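Local coordinates for endosialidase (Enterobacteria phage phi92, PDB 4HIZ), which hydrolyses internal alpha-2,8 and probably also alpha-2,9 linkages of polysialic acid, acting as a three-chain phage enzyme with a sialidase-type beta-propeller, at residues A[153-159]-A[299-305]; A[274-279]-A[331-336]. One frame throughout, in Å; residues are numbered along the deposited sequence. Where two conformers were deposited one is given.

Contact 1 of 2, residues A[153-159]-A[299-305]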
# COMPACT_ATOMS: atom_id res chain seq x y z
N VAL A 153 30.34 6.38 4.05
CA VAL A 153 30.94 5.18 4.66
C VAL A 153 32.45 5.33 4.61
O VAL A 153 33.00 5.72 3.57
CB VAL A 153 30.52 3.91 3.89
CG1 VAL A 153 31.24 2.66 4.47
CG2 VAL A 153 28.99 3.73 3.96
N CYS A 154 33.11 5.02 5.73
CA CYS A 154 34.56 5.00 5.74
C CYS A 154 34.97 3.82 6.61
O CYS A 154 34.49 3.69 7.73
CB CYS A 154 35.10 6.31 6.34
SG CYS A 154 36.93 6.36 6.28
N GLY A 155 35.84 2.97 6.08
CA GLY A 155 36.38 1.87 6.89
C GLY A 155 35.31 0.99 7.52
O GLY A 155 35.37 0.67 8.72
N ASN A 156 34.32 0.60 6.71
CA ASN A 156 33.19 -0.21 7.19
C ASN A 156 32.36 0.38 8.34
O ASN A 156 31.68 -0.36 9.06
CB ASN A 156 33.66 -1.66 7.51
CG ASN A 156 34.15 -2.35 6.27
OD1 ASN A 156 33.47 -2.31 5.23
ND2 ASN A 156 35.35 -2.95 6.33
N ARG A 157 32.41 1.71 8.51
CA ARG A 157 31.48 2.38 9.41
C ARG A 157 30.68 3.43 8.66
O ARG A 157 31.19 4.08 7.73
CB ARG A 157 32.24 3.11 10.53
CG ARG A 157 33.12 2.17 11.41
CD ARG A 157 33.74 2.93 12.62
NE ARG A 157 32.71 3.49 13.50
CZ ARG A 157 32.06 2.80 14.44
NH1 ARG A 157 32.33 1.51 14.66
NH2 ARG A 157 31.15 3.41 15.20
N LEU A 158 29.44 3.65 9.10
CA LEU A 158 28.67 4.81 8.66
C LEU A 158 29.12 6.04 9.43
O LEU A 158 29.20 6.01 10.66
CB LEU A 158 27.20 4.55 9.00
CG LEU A 158 26.22 5.60 8.46
CD1 LEU A 158 26.21 5.66 6.89
CD2 LEU A 158 24.77 5.36 9.00
N TYR A 159 29.36 7.14 8.73
CA TYR A 159 29.66 8.41 9.38
C TYR A 159 28.65 9.44 8.92
O TYR A 159 28.30 9.47 7.75
CB TYR A 159 31.08 8.88 9.00
CG TYR A 159 32.14 8.22 9.85
CD1 TYR A 159 32.48 8.73 11.11
CD2 TYR A 159 32.77 7.05 9.41
CE1 TYR A 159 33.44 8.07 11.92
CE2 TYR A 159 33.75 6.39 10.20
CZ TYR A 159 34.05 6.90 11.45
OH TYR A 159 34.99 6.27 12.22
N ASP A 299 41.29 8.05 2.80
CA ASP A 299 41.97 6.78 3.10
C ASP A 299 41.05 5.93 3.99
O ASP A 299 40.86 6.27 5.16
CB ASP A 299 43.29 7.11 3.82
CG ASP A 299 44.20 5.89 4.05
OD1 ASP A 299 43.73 4.77 4.27
OD2 ASP A 299 45.44 6.07 4.09
N ASP A 300 40.50 4.85 3.46
CA ASP A 300 39.55 4.03 4.23
C ASP A 300 40.19 3.40 5.47
O ASP A 300 39.64 3.46 6.57
CB ASP A 300 38.99 2.89 3.39
CG ASP A 300 37.72 3.25 2.70
OD1 ASP A 300 36.68 3.52 3.37
OD2 ASP A 300 37.77 3.24 1.45
N ASP A 301 41.36 2.80 5.28
CA ASP A 301 42.00 2.07 6.37
C ASP A 301 42.42 2.96 7.53
O ASP A 301 42.48 2.51 8.69
CB ASP A 301 43.24 1.36 5.84
CG ASP A 301 42.90 0.21 4.93
OD1 ASP A 301 41.73 -0.23 4.92
OD2 ASP A 301 43.81 -0.25 4.23
N ASN A 302 42.72 4.22 7.23
CA ASN A 302 43.19 5.15 8.26
C ASN A 302 42.15 6.17 8.67
O ASN A 302 42.45 7.07 9.48
CB ASN A 302 44.47 5.81 7.80
CG ASN A 302 45.61 4.81 7.70
OD1 ASN A 302 45.92 4.13 8.68
ND2 ASN A 302 46.19 4.68 6.51
N TYR A 303 40.94 6.01 8.12
CA TYR A 303 39.80 6.83 8.51
C TYR A 303 40.10 8.30 8.26
O TYR A 303 39.82 9.17 9.08
CB TYR A 303 39.36 6.57 9.95
CG TYR A 303 38.82 5.17 10.08
CD1 TYR A 303 39.69 4.10 10.28
CD2 TYR A 303 37.46 4.91 9.92
CE1 TYR A 303 39.23 2.81 10.37
CE2 TYR A 303 36.98 3.60 9.98
CZ TYR A 303 37.87 2.56 10.21
OH TYR A 303 37.42 1.25 10.27
N THR A 304 40.68 8.56 7.10
CA THR A 304 40.90 9.95 6.67
C THR A 304 39.78 10.34 5.72
O THR A 304 39.57 9.69 4.70
CB THR A 304 42.28 10.08 5.94
OG1 THR A 304 43.35 9.57 6.79
CG2 THR A 304 42.57 11.53 5.64
N PHE A 305 39.04 11.39 6.05
CA PHE A 305 37.95 11.82 5.18
C PHE A 305 37.73 13.33 5.29
O PHE A 305 38.31 14.00 6.15
CB PHE A 305 36.66 11.01 5.42
CG PHE A 305 36.04 11.11 6.82
CD1 PHE A 305 35.52 12.32 7.31
CD2 PHE A 305 35.85 9.95 7.57
CE1 PHE A 305 34.89 12.36 8.58
CE2 PHE A 305 35.19 9.98 8.82
CZ PHE A 305 34.73 11.17 9.35
O HOH W 1 34.44 3.83 1.99
O HOH W 2 34.52 0.88 3.82
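Gly155, at the tip of the tight turn from Cys154 to Arg157, is held at both its backbone N-H and its backbone carbonyl by side chains of segment 299-305. Asp300 OD1 accepts a hydrogen bond from Gly155 N at 2.9 Å, and the N-H...O angle of 173° makes this bond almost straight; the carboxylate offers its anti lone pair. Tyr303 OH donates to Gly155 O at 2.6 Å, in the carbonyl plane and on a lone pair, and this oxygen lies at the edge of the Tyr303 ring, near its plane.

The tight part is the aromatic side, formed by Tyr159, Phe305 and Cys154. Phe305 drives its edge into the face of Tyr159, with ring centroids 5.0 Å apart and planes at 57°. The Phe305 rotamer, with chi1 at 62°, goes with a ring whose CE2 sits over the centre of the Tyr159 ring and whose CD2 lies by Cys154. Cys154 fills the angle between the aromatic groups: its CB is 3.9 Å from Phe305 CD2, while SG lies in the plane of the Phe305 ring and meets Tyr303 obliquely, 4.0 Å from CD2. Phe295, Phe324 and Leu177 add to this buried layer.

The other side is wet. One water links Val153 O to Asp300 OD1, donating to both, at 2.6 Å to OD1; a second accepts from Asn156 N and reaches OD1 only weakly. Asp300 itself is exposed, whereas Tyr303 is buried.

The 300-303 turn leads into a G1 beta bulge, in which Tyr303 and Thr304 both face Asp299. Two hairpin turns of separate four-stranded propeller sheets thus meet without strand pairing. Because one segment satisfies both polar backbone atoms of Gly155, the turn is fixed against it, and the N-H and water donors at Asp300 OD1 would probably favour the charged carboxylate.

Contact 2 of 2, residues A[274-279]-A[331-336]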
# COMPACT_ATOMS: atom_id res chain seq x y z
N THR A 274 30.16 12.45 18.76
CA THR A 274 31.27 13.32 19.15
C THR A 274 30.96 14.75 18.74
O THR A 274 30.76 15.01 17.56
CB THR A 274 32.56 12.87 18.43
OG1 THR A 274 32.83 11.48 18.71
CG2 THR A 274 33.75 13.72 18.90
N GLU A 275 31.01 15.68 19.70
CA GLU A 275 30.78 17.08 19.36
C GLU A 275 31.95 17.61 18.53
O GLU A 275 33.13 17.29 18.82
CB GLU A 275 30.62 17.92 20.63
CG GLU A 275 30.19 19.34 20.35
CD GLU A 275 29.81 20.08 21.62
OE1 GLU A 275 30.04 19.54 22.72
OE2 GLU A 275 29.27 21.20 21.51
N LEU A 276 31.63 18.39 17.48
CA LEU A 276 32.67 19.00 16.64
C LEU A 276 32.89 20.44 17.10
O LEU A 276 32.05 21.30 16.88
CB LEU A 276 32.24 18.96 15.16
CG LEU A 276 31.99 17.55 14.59
CD1 LEU A 276 31.55 17.58 13.11
CD2 LEU A 276 33.26 16.67 14.73
N PRO A 277 34.04 20.71 17.75
CA PRO A 277 34.18 22.07 18.31
C PRO A 277 34.10 23.16 17.27
O PRO A 277 34.70 23.06 16.21
CB PRO A 277 35.58 22.04 18.92
CG PRO A 277 35.81 20.63 19.28
CD PRO A 277 35.12 19.81 18.18
N ASP A 278 33.32 24.20 17.60
CA ASP A 278 33.17 25.42 16.79
C ASP A 278 32.43 25.22 15.46
O ASP A 278 32.42 26.13 14.63
CB ASP A 278 34.51 26.12 16.53
CG ASP A 278 35.09 26.77 17.78
OD1 ASP A 278 34.32 27.25 18.65
OD2 ASP A 278 36.33 26.81 17.89
N VAL A 279 31.81 24.06 15.26
CA VAL A 279 30.99 23.88 14.06
C VAL A 279 29.58 24.30 14.43
O VAL A 279 28.80 23.52 14.96
CB VAL A 279 31.06 22.45 13.55
CG1 VAL A 279 30.19 22.30 12.28
CG2 VAL A 279 32.54 22.11 13.27
N PRO A 331 37.84 11.39 16.51
CA PRO A 331 36.68 11.89 15.75
C PRO A 331 36.47 13.38 15.93
O PRO A 331 35.87 13.98 15.06
CB PRO A 331 35.48 11.08 16.31
CG PRO A 331 35.98 10.55 17.66
CD PRO A 331 37.47 10.36 17.50
N SER A 332 36.98 14.00 16.99
CA SER A 332 36.76 15.43 17.15
C SER A 332 37.83 16.30 16.47
O SER A 332 37.72 17.53 16.50
CB SER A 332 36.69 15.81 18.64
OG SER A 332 37.99 15.75 19.22
N SER A 333 38.84 15.68 15.88
CA SER A 333 39.99 16.40 15.33
C SER A 333 39.92 16.64 13.82
O SER A 333 39.96 15.69 13.03
CB SER A 333 41.25 15.61 15.62
OG SER A 333 42.39 16.35 15.19
N PHE A 334 39.80 17.90 13.41
CA PHE A 334 39.75 18.23 12.00
C PHE A 334 40.35 19.58 11.76
O PHE A 334 40.53 20.38 12.71
CB PHE A 334 38.27 18.21 11.47
CG PHE A 334 37.38 19.15 12.21
CD1 PHE A 334 36.74 18.75 13.38
CD2 PHE A 334 37.24 20.48 11.80
CE1 PHE A 334 35.95 19.63 14.10
CE2 PHE A 334 36.43 21.37 12.50
CZ PHE A 334 35.79 20.96 13.65
N THR A 335 40.69 19.85 10.52
CA THR A 335 41.17 21.20 10.18
C THR A 335 40.36 21.75 9.04
O THR A 335 39.89 21.02 8.17
CB THR A 335 42.65 21.23 9.73
OG1 THR A 335 42.85 20.23 8.72
CG2 THR A 335 43.59 21.00 10.91
N ARG A 336 40.16 23.07 9.05
CA ARG A 336 39.42 23.75 8.00
C ARG A 336 40.39 24.11 6.88
O ARG A 336 41.45 24.76 7.13
CB ARG A 336 38.78 25.02 8.54
CG ARG A 336 37.81 24.79 9.69
CD ARG A 336 37.06 26.09 10.00
NE ARG A 336 36.24 25.93 11.21
CZ ARG A 336 35.10 26.57 11.42
NH1 ARG A 336 34.65 27.41 10.50
NH2 ARG A 336 34.44 26.37 12.56
O HOH W 3 35.93 24.45 14.19
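Phe334 stands against the turn made by residues 276-279, where three of its residues converge on the far end of the ring. Its chi1 of 57° puts CG between the backbone N and the carbonyl carbon, and from there the ring extends to the opposite segment. Val279 CG2, the branch lying beside its own backbone N, comes to 3.5 Å from Phe334 CZ, and Leu276 CB packs 3.9 Å from CE1; both approach obliquely. Pro277 O, by contrast, lies at the ring edge, near its plane, 3.5 Å from CZ. The type II turn that gathers these groups is closed by the bond from Val279 N to Leu276 O.

Thr274 uses both of its branches. OG1 faces the Pro331 ring, 3.4 Å from CG, while CG2, anti to the backbone N, meets Ser332 CB at 3.6 Å. Beyond it, Leu276 CD2 is turned toward the carbonyl oxygen of Pro331.

Arg336 closes the other end with its chain extended from CG to NE (chi2 -171°, chi3 -173°), which carries the guanidinium past the Phe334 ring to the turn. Asp278 O lies at the guanidinium edge, 2.9 Å from NH2. A water there accepts from NH2 and donates to Pro277 O at 2.7 Å, while NH2 is also bonded to Leu287 O. The carboxylate of Asp278 stays apart from the guanidinium, its OD2 5.7 Å from Arg336 NH2.

Segment 274-279 leaves strand 272-275, an outermost strand of its four-stranded sheet, and rests on strand 172-181 through Leu276 and Val279. Segment 331-336 leads into strand 335-338, an edge strand of the next sheet, where Phe334 and Arg336 lie on Leu322 of strand 318-324 and the Phe334 ring also meets Phe324.

Both contacts join the same two four-stranded antiparallel sheets of the propeller, and the segments of the two contacts alternate along the chain. Their centres lie 16 Å apart, with nearest atoms about 6 Å from each other, so they do not touch, although Leu177 and Phe324 have neighbours in both. Contact 1 is mostly buried and joins hairpin turns, each between an outermost and an inner strand; contact 2 lies at the surface, on chain leaving or entering edge strands 272-275 and 335-338. The chemistry follows: contact 1 combines two direct side-chain-to-backbone hydrogen bonds with paired aromatic rings, whereas contact 2 relies on aliphatic packing round one phenyl ring, with a water between arginine and a carbonyl.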